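Local coordinates for monoacylglycerol lipase (Palaeococcus ferrophilus, PDB 6QE2), which hydrolyses monoacylglycerols into a fatty acid and glycerol, probably through the serine, histidine and acid mechanism of the alpha/beta hydrolases, at residues L3-F8 / I74-E79; V16-G21 / K31-L36; L144-L149 / R158-P163; K229-E234 / P239-E244. All blocks are in the same frame, centred on the assembly; numbering follows the deposited sequence.

Contact 1 (L3-F8 / I74-E79); sequences LYRAKF and IEELGE
The carboxylate of Glu76 is held by both of its oxygens: OE2 takes a weak salt-bridge hydrogen bond from Lys7 NZ at 3.4 Å, while OE1 bonds to the hydroxyl of Tyr44. In the alpha/beta hydrolase fold of this enzyme, the contact ties strand 5-8, the antiparallel strand at one edge of the main sheet, to the last turn of helix 63-77. Lys7 and Glu76 approach from opposite directions. The glutamate reaches out extended, with CG anti to the backbone N (chi1 175°), and carries its carboxylate over to the strand; the lysine instead bends in the outer half of its chain to bring NZ round to OE2. Arg5 runs past Glu76 in the opposite sense, its guanidinium plane turned 44° from the carboxylate. Its NH1 stays 4.1 Å from Glu76 OE1, beyond salt-bridge range, and bonds to Tyr44 OH. That hydroxyl therefore stands between the two charged groups, bonded to each. Arg5 NH2 adds a bond to Ser72 OG on the same helix. This is a polar contact at the surface, and the nearby positive charges would be expected to keep Glu76 ionised. Where the helix ends, Gly78 N still bonds to Ile74 O at 3.0 Å.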
loop_
_atom_site.group_PDB
_atom_site.type_symbol
_atom_site.label_atom_id
_atom_site.label_comp_id
_atom_site.label_asym_id
_atom_site.label_seq_id
_atom_site.Cartn_x
_atom_site.Cartn_y
_atom_site.Cartn_z
ATOM N N LEU A 3 -1.625 -0.078 -18.643
ATOM C CA LEU A 3 -2.244 0.223 -17.373
ATOM C C LEU A 3 -2.983 1.530 -17.358
ATOM O O LEU A 3 -2.834 2.354 -18.241
ATOM C CB LEU A 3 -1.183 0.319 -16.292
ATOM C CG LEU A 3 -0.303 -0.869 -15.983
ATOM C CD1 LEU A 3 0.787 -0.379 -15.054
ATOM C CD2 LEU A 3 -1.138 -1.928 -15.304
ATOM N N TYR A 4 -3.785 1.711 -16.321
ATOM C CA TYR A 4 -4.481 2.961 -16.139
ATOM C C TYR A 4 -3.521 3.797 -15.316
ATOM O O TYR A 4 -3.189 3.439 -14.191
ATOM C CB TYR A 4 -5.790 2.779 -15.379
ATOM C CG TYR A 4 -6.267 4.070 -14.763
ATOM C CD1 TYR A 4 -6.960 5.006 -15.515
ATOM C CD2 TYR A 4 -5.996 4.366 -13.439
ATOM C CE1 TYR A 4 -7.383 6.195 -14.959
ATOM C CE2 TYR A 4 -6.417 5.552 -12.873
ATOM C CZ TYR A 4 -7.109 6.463 -13.638
ATOM O OH TYR A 4 -7.528 7.645 -13.075
ATOM N N ARG A 5 -3.050 4.890 -15.898
ATOM C CA ARG A 5 -2.122 5.783 -15.227
ATOM C C ARG A 5 -2.674 7.194 -15.304
ATOM O O ARG A 5 -3.214 7.593 -16.331
ATOM C CB ARG A 5 -0.755 5.748 -15.909
ATOM C CG ARG A 5 -0.107 4.377 -16.000
ATOM C CD ARG A 5 0.971 4.386 -17.070
ATOM N NE ARG A 5 1.735 3.145 -17.120
ATOM C CZ ARG A 5 2.945 2.995 -16.597
ATOM N NH1 ARG A 5 3.531 4.010 -15.978
ATOM N NH2 ARG A 5 3.571 1.832 -16.690
ATOM N N ALA A 6 -2.543 7.951 -14.224
ATOM C CA ALA A 6 -3.036 9.310 -14.237
ATOM C C ALA A 6 -2.177 10.235 -13.402
ATOM O O ALA A 6 -1.746 9.873 -12.322
ATOM C CB ALA A 6 -4.462 9.349 -13.735
ATOM N N LYS A 7 -1.917 11.424 -13.927
ATOM C CA LYS A 7 -1.160 12.411 -13.174
ATOM C C LYS A 7 -2.100 13.526 -12.743
ATOM O O LYS A 7 -2.893 14.024 -13.546
ATOM C CB LYS A 7 -0.006 12.991 -14.001
ATOM C CG LYS A 7 1.035 11.966 -14.437
ATOM C CD LYS A 7 2.285 12.666 -14.962
ATOM C CE LYS A 7 2.122 13.142 -16.388
ATOM N NZ LYS A 7 3.391 12.981 -17.152
ATOM N N PHE A 8 -1.988 13.933 -11.477
ATOM C CA PHE A 8 -2.847 14.955 -10.899
ATOM C C PHE A 8 -1.987 16.083 -10.348
ATOM O O PHE A 8 -0.963 15.839 -9.704
ATOM C CB PHE A 8 -3.730 14.395 -9.771
ATOM C CG PHE A 8 -4.651 13.282 -10.200
ATOM C CD1 PHE A 8 -4.291 11.958 -10.007
ATOM C CD2 PHE A 8 -5.875 13.560 -10.781
ATOM C CE1 PHE A 8 -5.137 10.931 -10.395
ATOM C CE2 PHE A 8 -6.722 12.540 -11.173
ATOM C CZ PHE A 8 -6.354 11.224 -10.980
ATOM N N ILE A 74 9.184 6.172 -12.293
ATOM C CA ILE A 74 10.327 7.015 -11.949
ATOM C C ILE A 74 11.132 7.365 -13.201
ATOM O O ILE A 74 11.624 8.491 -13.342
ATOM C CB ILE A 74 11.187 6.334 -10.868
ATOM C CG1 ILE A 74 10.409 6.263 -9.552
ATOM C CG2 ILE A 74 12.497 7.077 -10.649
ATOM C CD1 ILE A 74 11.132 5.520 -8.455
ATOM N N GLU A 75 11.257 6.422 -14.139
ATOM C CA GLU A 75 11.926 6.735 -15.405
ATOM C C GLU A 75 11.170 7.807 -16.182
ATOM O O GLU A 75 11.780 8.712 -16.765
ATOM C CB GLU A 75 12.045 5.479 -16.272
ATOM C CG GLU A 75 12.833 5.725 -17.569
ATOM C CD GLU A 75 13.032 4.481 -18.417
ATOM O OE1 GLU A 75 13.637 3.493 -17.950
ATOM O OE2 GLU A 75 12.596 4.513 -19.590
ATOM N N GLU A 76 9.836 7.715 -16.206
ATOM C CA GLU A 76 9.024 8.705 -16.908
ATOM C C GLU A 76 9.149 10.084 -16.276
ATOM O O GLU A 76 9.238 11.097 -16.981
ATOM C CB GLU A 76 7.562 8.262 -16.911
ATOM C CG GLU A 76 6.600 9.282 -17.508
ATOM C CD GLU A 76 5.151 8.878 -17.331
ATOM O OE1 GLU A 76 4.904 7.714 -16.941
ATOM O OE2 GLU A 76 4.259 9.717 -17.583
ATOM N N LEU A 77 9.147 10.144 -14.941
ATOM C CA LEU A 77 9.184 11.429 -14.257
ATOM C C LEU A 77 10.550 12.090 -14.348
ATOM O O LEU A 77 10.639 13.324 -14.324
ATOM C CB LEU A 77 8.797 11.255 -12.786
ATOM C CG LEU A 77 7.351 10.831 -12.526
ATOM C CD1 LEU A 77 7.094 10.621 -11.033
ATOM C CD2 LEU A 77 6.377 11.829 -13.124
ATOM N N GLY A 78 11.610 11.296 -14.404
ATOM C CA GLY A 78 12.947 11.848 -14.510
ATOM C C GLY A 78 13.474 12.420 -13.210
ATOM O O GLY A 78 14.488 13.110 -13.193
ATOM N N GLU A 79 12.812 12.107 -12.071
ATOM C CA GLU A 79 13.257 12.621 -10.784
ATOM C C GLU A 79 12.801 11.653 -9.707
ATOM O O GLU A 79 11.981 10.773 -9.975
ATOM C CB GLU A 79 12.721 14.033 -10.541
ATOM C CG GLU A 79 11.235 14.111 -10.476
ATOM C CD GLU A 79 10.764 15.548 -10.283
ATOM O OE1 GLU A 79 10.834 16.323 -11.251
ATOM O OE2 GLU A 79 10.323 15.906 -9.141
#

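Contact 2 (V16-G21 / K31-L36); sequences VVLVHG and KLIELL
Val16 and Leu18 project from the strand toward the helix and meet Leu36 and Ile33 in an entirely apolar contact. Strand 15-19 and helix 30-38 are the first two members of a beta-alpha-beta unit completed by the parallel strand 42-46, so this is the packing of a helix on the sheet of an alpha/beta hydrolase. The two pairs touch by their branch ends. CG1 of Val16 stands 4.3 Å from Leu36 CD1; two residues along the strand, Leu18 CD2 comes to 4.4 Å from Ile33 CD1. Leu18 gets there because its CG lies anti to the backbone N (chi1 170°), carrying the branch out from the strand. The CB of Ile33 does not point at the strand, but the extended CG1-CD1 arm (chi2 165°) brings the terminal methyl close to it. Leu32, whose CB also points toward the strand, packs on Phe84 of the adjacent strand, while Val43 flanks Ile33 and Leu36. Past the strand the chain enters the His-Gly turn that in relatives commonly leads into the oxyanion hole. Here His20 accepts at NE2 from Trp48 N, and its ND1 donates to Gly21 O at 2.8 Å, with that oxygen close to the imidazole plane.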
loop_
_atom_site.group_PDB
_atom_site.type_symbol
_atom_site.label_atom_id
_atom_site.label_comp_id
_atom_site.label_asym_id
_atom_site.label_seq_id
_atom_site.Cartn_x
_atom_site.Cartn_y
_atom_site.Cartn_z
ATOM N N VAL A 16 4.474 12.438 -5.795
ATOM C CA VAL A 16 4.132 11.393 -4.855
ATOM C C VAL A 16 3.490 10.307 -5.706
ATOM O O VAL A 16 2.548 10.572 -6.427
ATOM C CB VAL A 16 3.137 11.822 -3.774
ATOM C CG1 VAL A 16 2.772 10.629 -2.918
ATOM C CG2 VAL A 16 3.726 12.900 -2.900
ATOM N N VAL A 17 4.042 9.106 -5.652
ATOM C CA VAL A 17 3.497 7.982 -6.392
ATOM C C VAL A 17 2.583 7.225 -5.450
ATOM O O VAL A 17 2.994 6.833 -4.379
ATOM C CB VAL A 17 4.586 7.039 -6.914
ATOM C CG1 VAL A 17 3.952 5.853 -7.609
ATOM C CG2 VAL A 17 5.510 7.768 -7.867
ATOM N N LEU A 18 1.344 7.036 -5.871
ATOM C CA LEU A 18 0.346 6.358 -5.069
ATOM C C LEU A 18 0.208 4.897 -5.456
ATOM O O LEU A 18 -0.023 4.583 -6.603
ATOM C CB LEU A 18 -0.998 7.057 -5.224
ATOM C CG LEU A 18 -2.187 6.312 -4.633
ATOM C CD1 LEU A 18 -2.300 6.635 -3.160
ATOM C CD2 LEU A 18 -3.465 6.674 -5.352
ATOM N N VAL A 19 0.332 4.018 -4.472
ATOM C CA VAL A 19 0.265 2.582 -4.682
ATOM C C VAL A 19 -0.849 1.983 -3.823
ATOM O O VAL A 19 -0.711 1.874 -2.617
ATOM C CB VAL A 19 1.616 1.937 -4.341
ATOM C CG1 VAL A 19 1.627 0.475 -4.718
ATOM C CG2 VAL A 19 2.738 2.672 -5.044
ATOM N N HIS A 20 -1.956 1.600 -4.472
ATOM C CA HIS A 20 -3.130 1.068 -3.764
ATOM C C HIS A 20 -2.892 -0.390 -3.347
ATOM O O HIS A 20 -1.857 -0.983 -3.625
ATOM C CB HIS A 20 -4.419 1.220 -4.619
ATOM C CG HIS A 20 -4.494 0.343 -5.847
ATOM N ND1 HIS A 20 -4.687 -1.033 -5.760
ATOM C CD2 HIS A 20 -4.435 0.630 -7.166
ATOM C CE1 HIS A 20 -4.728 -1.546 -6.972
ATOM N NE2 HIS A 20 -4.586 -0.559 -7.849
ATOM N N GLY A 21 -3.889 -0.925 -2.637
ATOM C CA GLY A 21 -3.798 -2.240 -2.034
ATOM C C GLY A 21 -4.611 -3.285 -2.802
ATOM O O GLY A 21 -5.162 -3.034 -3.874
ATOM N N LYS A 31 -9.647 12.125 -1.971
ATOM C CA LYS A 31 -9.448 13.117 -0.919
ATOM C C LYS A 31 -7.966 13.393 -0.689
ATOM O O LYS A 31 -7.540 14.553 -0.629
ATOM C CB LYS A 31 -10.123 12.650 0.373
ATOM C CG LYS A 31 -10.022 13.632 1.534
ATOM C CD LYS A 31 -10.820 14.896 1.249
ATOM C CE LYS A 31 -10.946 15.768 2.490
ATOM N NZ LYS A 31 -11.920 16.874 2.277
ATOM N N LEU A 32 -7.156 12.335 -0.570
ATOM C CA LEU A 32 -5.727 12.529 -0.332
ATOM C C LEU A 32 -5.051 13.191 -1.525
ATOM O O LEU A 32 -4.172 14.045 -1.351
ATOM C CB LEU A 32 -5.054 11.192 -0.008
ATOM C CG LEU A 32 -3.531 11.219 0.146
ATOM C CD1 LEU A 32 -3.086 12.085 1.325
ATOM C CD2 LEU A 32 -2.998 9.795 0.302
ATOM N N ILE A 33 -5.427 12.794 -2.742
ATOM C CA ILE A 33 -4.849 13.402 -3.938
ATOM C C ILE A 33 -5.142 14.895 -3.956
ATOM O O ILE A 33 -4.258 15.716 -4.232
ATOM C CB ILE A 33 -5.385 12.712 -5.206
ATOM C CG1 ILE A 33 -4.860 11.279 -5.300
ATOM C CG2 ILE A 33 -5.005 13.505 -6.456
ATOM C CD1 ILE A 33 -5.612 10.434 -6.309
ATOM N N GLU A 34 -6.386 15.266 -3.649
ATOM C CA GLU A 34 -6.769 16.674 -3.644
ATOM C C GLU A 34 -5.966 17.457 -2.611
ATOM O O GLU A 34 -5.485 18.563 -2.894
ATOM C CB GLU A 34 -8.269 16.792 -3.363
ATOM C CG GLU A 34 -8.823 18.210 -3.327
ATOM C CD GLU A 34 -10.341 18.238 -3.220
ATOM O OE1 GLU A 34 -10.874 18.046 -2.105
ATOM O OE2 GLU A 34 -11.004 18.432 -4.261
ATOM N N LEU A 35 -5.804 16.896 -1.411
ATOM C CA LEU A 35 -5.030 17.574 -0.376
ATOM C C LEU A 35 -3.564 17.709 -0.775
ATOM O O LEU A 35 -2.955 18.767 -0.581
ATOM C CB LEU A 35 -5.168 16.834 0.956
ATOM C CG LEU A 35 -6.549 16.885 1.619
ATOM C CD1 LEU A 35 -6.633 15.932 2.815
ATOM C CD2 LEU A 35 -6.937 18.298 2.028
ATOM N N LEU A 36 -2.977 16.652 -1.341
ATOM C CA LEU A 36 -1.580 16.728 -1.762
ATOM C C LEU A 36 -1.386 17.748 -2.877
ATOM O O LEU A 36 -0.389 18.478 -2.885
ATOM C CB LEU A 36 -1.084 15.358 -2.217
ATOM C CG LEU A 36 -0.922 14.322 -1.112
ATOM C CD1 LEU A 36 -0.607 12.952 -1.712
ATOM C CD2 LEU A 36 0.174 14.756 -0.164
#

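Contact 3 (L144-L149 / R158-P163); sequences LDPKLL and RYIEDP
One face of the Tyr159 ring carries Leu149 CD1, which sits over the middle of the six-membered ring in a CH-pi contact, 3.4 Å from the centroid and only 10° off the ring normal. The two side chains cross at about a right angle, and CD1 does the touching. Leu144 comes from the opposite direction and meets the phenol end obliquely, its CD2 3.2 Å from Tyr159 OH, a tight fit. Pro146 CB lies 4.3 Å from Tyr159 CD2, and also packs at 4.0 Å against CG1 of Ile160. Both segments belong to the stretch inserted between strands 106-110 and 195-200, where monoglyceride lipases carry the cap over the active site. An alanine in place of Tyr159 is likely to open a gap beside Leu149, whose methyl would lose the ring it rests on, and to leave the bound glycerol, probably from the crystallisation liquor, without its hydroxyl partner. With CG anti to the backbone N (chi1 -177°), Tyr159 places its ring against these leucines. On the other segment an Asx turn starts the short 3-10 run: Lys147 N donates to Asp145 OD1 at 3.1 Å, from above the carboxylate plane.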
loop_
_atom_site.group_PDB
_atom_site.type_symbol
_atom_site.label_atom_id
_atom_site.label_comp_id
_atom_site.label_asym_id
_atom_site.label_seq_id
_atom_site.Cartn_x
_atom_site.Cartn_y
_atom_site.Cartn_z
ATOM N N LEU A 144 -11.209 -11.500 2.773
ATOM C CA LEU A 144 -11.379 -10.265 3.525
ATOM C C LEU A 144 -12.816 -10.103 4.009
ATOM O O LEU A 144 -13.769 -10.298 3.248
ATOM C CB LEU A 144 -10.989 -9.076 2.647
ATOM C CG LEU A 144 -11.591 -7.711 2.990
ATOM C CD1 LEU A 144 -10.947 -7.139 4.228
ATOM C CD2 LEU A 144 -11.447 -6.753 1.819
ATOM N N ASP A 145 -12.962 -9.730 5.282
ATOM C CA ASP A 145 -14.246 -9.317 5.828
ATOM C C ASP A 145 -14.338 -7.801 5.705
ATOM O O ASP A 145 -13.645 -7.090 6.452
ATOM C CB ASP A 145 -14.374 -9.743 7.287
ATOM C CG ASP A 145 -15.740 -9.439 7.877
ATOM O OD1 ASP A 145 -16.544 -8.731 7.231
ATOM O OD2 ASP A 145 -16.007 -9.900 9.008
ATOM N N PRO A 146 -15.187 -7.260 4.827
ATOM C CA PRO A 146 -15.211 -5.799 4.640
ATOM C C PRO A 146 -15.567 -5.033 5.897
ATOM O O PRO A 146 -15.163 -3.874 6.035
ATOM C CB PRO A 146 -16.270 -5.600 3.543
ATOM C CG PRO A 146 -16.328 -6.913 2.826
ATOM C CD PRO A 146 -16.093 -7.950 3.892
ATOM N N LYS A 147 -16.289 -5.648 6.835
ATOM C CA LYS A 147 -16.621 -4.967 8.081
ATOM C C LYS A 147 -15.384 -4.656 8.913
ATOM O O LYS A 147 -15.457 -3.833 9.835
ATOM C CB LYS A 147 -17.606 -5.815 8.884
ATOM C CG LYS A 147 -19.006 -5.832 8.300
ATOM C CD LYS A 147 -19.911 -6.797 9.051
ATOM C CE LYS A 147 -19.408 -8.223 8.895
ATOM N NZ LYS A 147 -19.767 -8.792 7.561
ATOM N N LEU A 148 -14.264 -5.309 8.630
ATOM C CA LEU A 148 -13.018 -5.063 9.340
ATOM C C LEU A 148 -12.204 -3.936 8.717
ATOM O O LEU A 148 -11.118 -3.623 9.219
ATOM C CB LEU A 148 -12.182 -6.345 9.350
ATOM C CG LEU A 148 -12.681 -7.485 10.239
ATOM C CD1 LEU A 148 -11.737 -8.679 10.154
ATOM C CD2 LEU A 148 -12.883 -7.028 11.676
ATOM N N LEU A 149 -12.701 -3.326 7.641
ATOM C CA LEU A 149 -11.945 -2.284 6.953
ATOM C C LEU A 149 -11.977 -0.953 7.690
ATOM O O LEU A 149 -10.956 -0.262 7.765
ATOM C CB LEU A 149 -12.487 -2.096 5.538
ATOM C CG LEU A 149 -12.206 -3.221 4.549
ATOM C CD1 LEU A 149 -12.995 -2.961 3.283
ATOM C CD2 LEU A 149 -10.721 -3.300 4.247
ATOM N N ARG A 158 -19.660 1.647 0.834
ATOM C CA ARG A 158 -19.138 2.130 -0.432
ATOM C C ARG A 158 -18.181 1.119 -1.053
ATOM O O ARG A 158 -18.216 0.879 -2.247
ATOM C CB ARG A 158 -18.424 3.464 -0.242
ATOM C CG ARG A 158 -19.360 4.643 -0.121
ATOM C CD ARG A 158 -18.645 5.946 -0.398
ATOM N NE ARG A 158 -17.815 6.362 0.718
ATOM C CZ ARG A 158 -18.284 6.903 1.832
ATOM N NH1 ARG A 158 -19.584 7.088 1.984
ATOM N NH2 ARG A 158 -17.452 7.258 2.796
ATOM N N TYR A 159 -17.329 0.532 -0.228
ATOM C CA TYR A 159 -16.359 -0.453 -0.680
ATOM C C TYR A 159 -17.069 -1.639 -1.283
ATOM O O TYR A 159 -16.710 -2.122 -2.342
ATOM C CB TYR A 159 -15.515 -0.907 0.501
ATOM C CG TYR A 159 -14.410 -1.889 0.194
ATOM C CD1 TYR A 159 -13.151 -1.454 -0.165
ATOM C CD2 TYR A 159 -14.618 -3.248 0.303
ATOM C CE1 TYR A 159 -12.132 -2.344 -0.423
ATOM C CE2 TYR A 159 -13.606 -4.145 0.050
ATOM C CZ TYR A 159 -12.363 -3.686 -0.314
ATOM O OH TYR A 159 -11.356 -4.576 -0.571
ATOM N N ILE A 160 -18.100 -2.096 -0.591
ATOM C CA ILE A 160 -18.873 -3.235 -1.040
ATOM C C ILE A 160 -19.590 -2.968 -2.347
ATOM O O ILE A 160 -19.691 -3.839 -3.187
ATOM C CB ILE A 160 -19.912 -3.631 0.019
ATOM C CG1 ILE A 160 -19.217 -4.298 1.198
ATOM C CG2 ILE A 160 -20.951 -4.558 -0.574
ATOM C CD1 ILE A 160 -19.997 -4.195 2.484
ATOM N N GLU A 161 -20.074 -1.751 -2.513
ATOM C CA GLU A 161 -20.819 -1.391 -3.708
ATOM C C GLU A 161 -19.974 -0.899 -4.869
ATOM O O GLU A 161 -20.466 -0.755 -5.975
ATOM C CB GLU A 161 -21.873 -0.360 -3.354
ATOM C CG GLU A 161 -22.919 -0.909 -2.408
ATOM C CD GLU A 161 -23.850 0.154 -1.899
ATOM O OE1 GLU A 161 -23.500 1.343 -1.984
ATOM O OE2 GLU A 161 -24.936 -0.203 -1.414
ATOM N N ASP A 162 -18.702 -0.641 -4.612
ATOM C CA ASP A 162 -17.806 -0.174 -5.656
ATOM C C ASP A 162 -17.628 -1.282 -6.674
ATOM O O ASP A 162 -17.134 -2.342 -6.343
ATOM C CB ASP A 162 -16.459 0.196 -5.038
ATOM C CG ASP A 162 -15.579 0.996 -5.968
ATOM O OD1 ASP A 162 -15.633 0.778 -7.183
ATOM O OD2 ASP A 162 -14.817 1.833 -5.470
ATOM N N PRO A 163 -17.993 -1.034 -7.926
ATOM C CA PRO A 163 -17.856 -2.052 -8.970
ATOM C C PRO A 163 -16.419 -2.355 -9.387
ATOM O O PRO A 163 -16.191 -3.367 -10.024
ATOM C CB PRO A 163 -18.631 -1.457 -10.146
ATOM C CG PRO A 163 -18.616 -0.001 -9.909
ATOM C CD PRO A 163 -18.660 0.176 -8.430
#

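Contact 4 (K229-E234 / P239-E244); sequences KGAYHE and PEWGEE
Hydrogen bonding centres on Lys229 O, the acceptor for the indole of Trp241. NE1 donates to this carbonyl oxygen at 2.8 Å with an N-H...O angle of 158°; the oxygen lies at the edge of the indole, near its plane, whereas the donor stands 38° out of the carbonyl plane. A water adds a second bond to Lys229 O, its oxygen at 3.1 Å; the same water lies so close to Glu240 OE1 that a bond there is doubtful.

Apolar contacts flank the indole. Ala231 CB packs obliquely at 4.0 Å from Trp241 CD1, and Lys229 CB lies 4.5 Å from Trp241 CZ2. Within its own segment the ring has Glu240 CG over one face, 3.7 Å above the plane and displaced toward the rim. A leucine in place of Trp241 would probably leave Lys229 O without its indole donor and open a gap beside Lys229 CB, where the six-membered ring packs.

Among the charges, Glu240 extends fully, and its OE1 forms a salt bridge with Arg151, a residue the indole also touches.

The backbone matters too: at Gly230 (phi 91°) a CB would jam against Lys229 O, so the turn suits a residue without a side chain.

The 229-234 loop carries His233, which bonds Ser87 OG and Asp203 OD2 in a geometry consistent with a catalytic triad. As in other alpha/beta hydrolases, this histidine loop follows the last sheet strand, here 223-228, and Trp241 fastens the loop's beginning to the chain entering the final helix, 242-256.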
loop_
_atom_site.group_PDB
_atom_site.type_symbol
_atom_site.label_atom_id
_atom_site.label_comp_id
_atom_site.label_asym_id
_atom_site.label_seq_id
_atom_site.Cartn_x
_atom_site.Cartn_y
_atom_site.Cartn_z
ATOM N N LYS A 229 -5.404 5.283 17.753
ATOM C CA LYS A 229 -6.016 4.392 18.729
ATOM C C LYS A 229 -7.452 4.060 18.345
ATOM O O LYS A 229 -8.287 4.955 18.173
ATOM C CB LYS A 229 -5.970 5.040 20.109
ATOM C CG LYS A 229 -6.569 4.180 21.214
ATOM C CD LYS A 229 -6.477 4.886 22.554
ATOM C CE LYS A 229 -7.075 4.032 23.661
ATOM N NZ LYS A 229 -6.390 2.716 23.759
ATOM N N GLY A 230 -7.732 2.768 18.197
ATOM C CA GLY A 230 -9.056 2.286 17.890
ATOM C C GLY A 230 -9.374 2.137 16.418
ATOM O O GLY A 230 -10.349 1.461 16.079
ATOM N N ALA A 231 -8.582 2.737 15.533
ATOM C CA ALA A 231 -8.887 2.676 14.113
ATOM C C ALA A 231 -8.695 1.262 13.576
ATOM O O ALA A 231 -7.891 0.481 14.090
ATOM C CB ALA A 231 -8.014 3.659 13.330
ATOM N N TYR A 232 -9.456 0.940 12.534
ATOM C CA TYR A 232 -9.361 -0.340 11.849
ATOM C C TYR A 232 -8.289 -0.250 10.757
ATOM O O TYR A 232 -7.367 0.571 10.827
ATOM C CB TYR A 232 -10.726 -0.728 11.269
ATOM C CG TYR A 232 -11.758 -1.161 12.293
ATOM C CD1 TYR A 232 -11.463 -1.179 13.648
ATOM C CD2 TYR A 232 -13.028 -1.558 11.893
ATOM C CE1 TYR A 232 -12.411 -1.574 14.578
ATOM C CE2 TYR A 232 -13.978 -1.959 12.815
ATOM C CZ TYR A 232 -13.668 -1.963 14.152
ATOM O OH TYR A 232 -14.617 -2.363 15.072
ATOM N N HIS A 233 -8.402 -1.108 9.737
ATOM C CA HIS A 233 -7.387 -1.215 8.689
ATOM C C HIS A 233 -7.313 0.049 7.839
ATOM O O HIS A 233 -6.217 0.505 7.489
ATOM C CB HIS A 233 -7.700 -2.432 7.822
ATOM C CG HIS A 233 -6.707 -2.687 6.729
ATOM N ND1 HIS A 233 -5.379 -2.961 6.976
ATOM C CD2 HIS A 233 -6.858 -2.736 5.383
ATOM C CE1 HIS A 233 -4.752 -3.160 5.828
ATOM N NE2 HIS A 233 -5.627 -3.024 4.846
ATOM N N GLU A 234 -8.459 0.618 7.485
ATOM C CA GLU A 234 -8.506 1.851 6.702
ATOM C C GLU A 234 -8.756 3.011 7.656
ATOM O O GLU A 234 -9.846 3.134 8.224
ATOM C CB GLU A 234 -9.582 1.778 5.625
ATOM C CG GLU A 234 -9.240 0.801 4.528
ATOM C CD GLU A 234 -10.256 0.777 3.411
ATOM O OE1 GLU A 234 -11.226 1.563 3.462
ATOM O OE2 GLU A 234 -10.086 -0.036 2.482
ATOM N N PRO A 239 -14.093 7.839 11.518
ATOM C CA PRO A 239 -14.813 8.987 12.091
ATOM C C PRO A 239 -13.959 9.800 13.019
ATOM O O PRO A 239 -13.971 11.034 12.943
ATOM C CB PRO A 239 -15.982 8.315 12.838
ATOM C CG PRO A 239 -16.133 6.922 12.160
ATOM C CD PRO A 239 -14.703 6.545 11.936
ATOM N N GLU A 240 -13.155 9.142 13.830
ATOM C CA GLU A 240 -12.317 9.844 14.793
ATOM C C GLU A 240 -11.036 10.355 14.159
ATOM O O GLU A 240 -10.610 11.481 14.440
ATOM C CB GLU A 240 -11.998 8.910 15.962
ATOM C CG GLU A 240 -11.107 9.519 17.004
ATOM C CD GLU A 240 -10.879 8.614 18.189
ATOM O OE1 GLU A 240 -11.366 7.445 18.174
ATOM O OE2 GLU A 240 -10.181 9.057 19.135
ATOM N N TRP A 241 -10.444 9.595 13.229
ATOM C CA TRP A 241 -9.072 9.848 12.835
ATOM C C TRP A 241 -8.847 10.212 11.363
ATOM O O TRP A 241 -7.715 10.559 11.005
ATOM C CB TRP A 241 -8.244 8.590 13.138
ATOM C CG TRP A 241 -8.136 8.270 14.572
ATOM C CD1 TRP A 241 -8.578 7.156 15.198
ATOM C CD2 TRP A 241 -7.475 9.057 15.561
ATOM N NE1 TRP A 241 -8.229 7.196 16.535
ATOM C CE2 TRP A 241 -7.538 8.345 16.778
ATOM C CE3 TRP A 241 -6.810 10.282 15.528
ATOM C CZ2 TRP A 241 -7.002 8.839 17.946
ATOM C CZ3 TRP A 241 -6.254 10.770 16.680
ATOM C CH2 TRP A 241 -6.364 10.051 17.886
ATOM N N GLY A 242 -9.874 10.137 10.518
ATOM C CA GLY A 242 -9.673 10.251 9.067
ATOM C C GLY A 242 -9.024 11.563 8.690
ATOM O O GLY A 242 -8.067 11.589 7.922
ATOM N N GLU A 243 -9.452 12.658 9.334
ATOM C CA GLU A 243 -8.910 13.961 8.967
ATOM C C GLU A 243 -7.482 14.128 9.470
ATOM O O GLU A 243 -6.602 14.626 8.753
ATOM C CB GLU A 243 -9.801 15.073 9.518
ATOM C CG GLU A 243 -9.371 16.388 8.928
ATOM C CD GLU A 243 -9.944 17.577 9.679
ATOM O OE1 GLU A 243 -11.066 17.454 10.202
ATOM O OE2 GLU A 243 -9.238 18.592 9.794
ATOM N N GLU A 244 -7.231 13.686 10.693
ATOM C CA GLU A 244 -5.897 13.731 11.276
ATOM C C GLU A 244 -4.912 12.877 10.491
ATOM O O GLU A 244 -3.751 13.241 10.327
ATOM C CB GLU A 244 -5.933 13.303 12.744
ATOM C CG GLU A 244 -4.659 13.613 13.516
ATOM C CD GLU A 244 -4.896 13.705 15.013
ATOM O OE1 GLU A 244 -6.062 13.889 15.419
ATOM O OE2 GLU A 244 -3.920 13.600 15.785
HETATM O O HOH W 1 -11.048 5.430 19.451
#

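How the contacts relate
From the N terminus, contact 1 closes a long loop between edge strand 5-8 and the end of helix 63-77. Contact 2 is nested inside that loop, within the first beta-alpha-beta unit; the two touch where Phe8 CB packs 3.7 Å from Ile33 CG2, and both reach the same sheet. Contacts 3 and 4 follow in series, each closing a short loop, and none of the four cross. Contact 3 lies in the probable cap, contact 4 between the last strand and last helix. These two also meet: Leu149 O probably accepts a hydrogen bond from Glu234 N at 2.7 Å, joining the cap to the histidine loop. Contacts 1 and 4 lie far apart, their centres about 30 Å from each other.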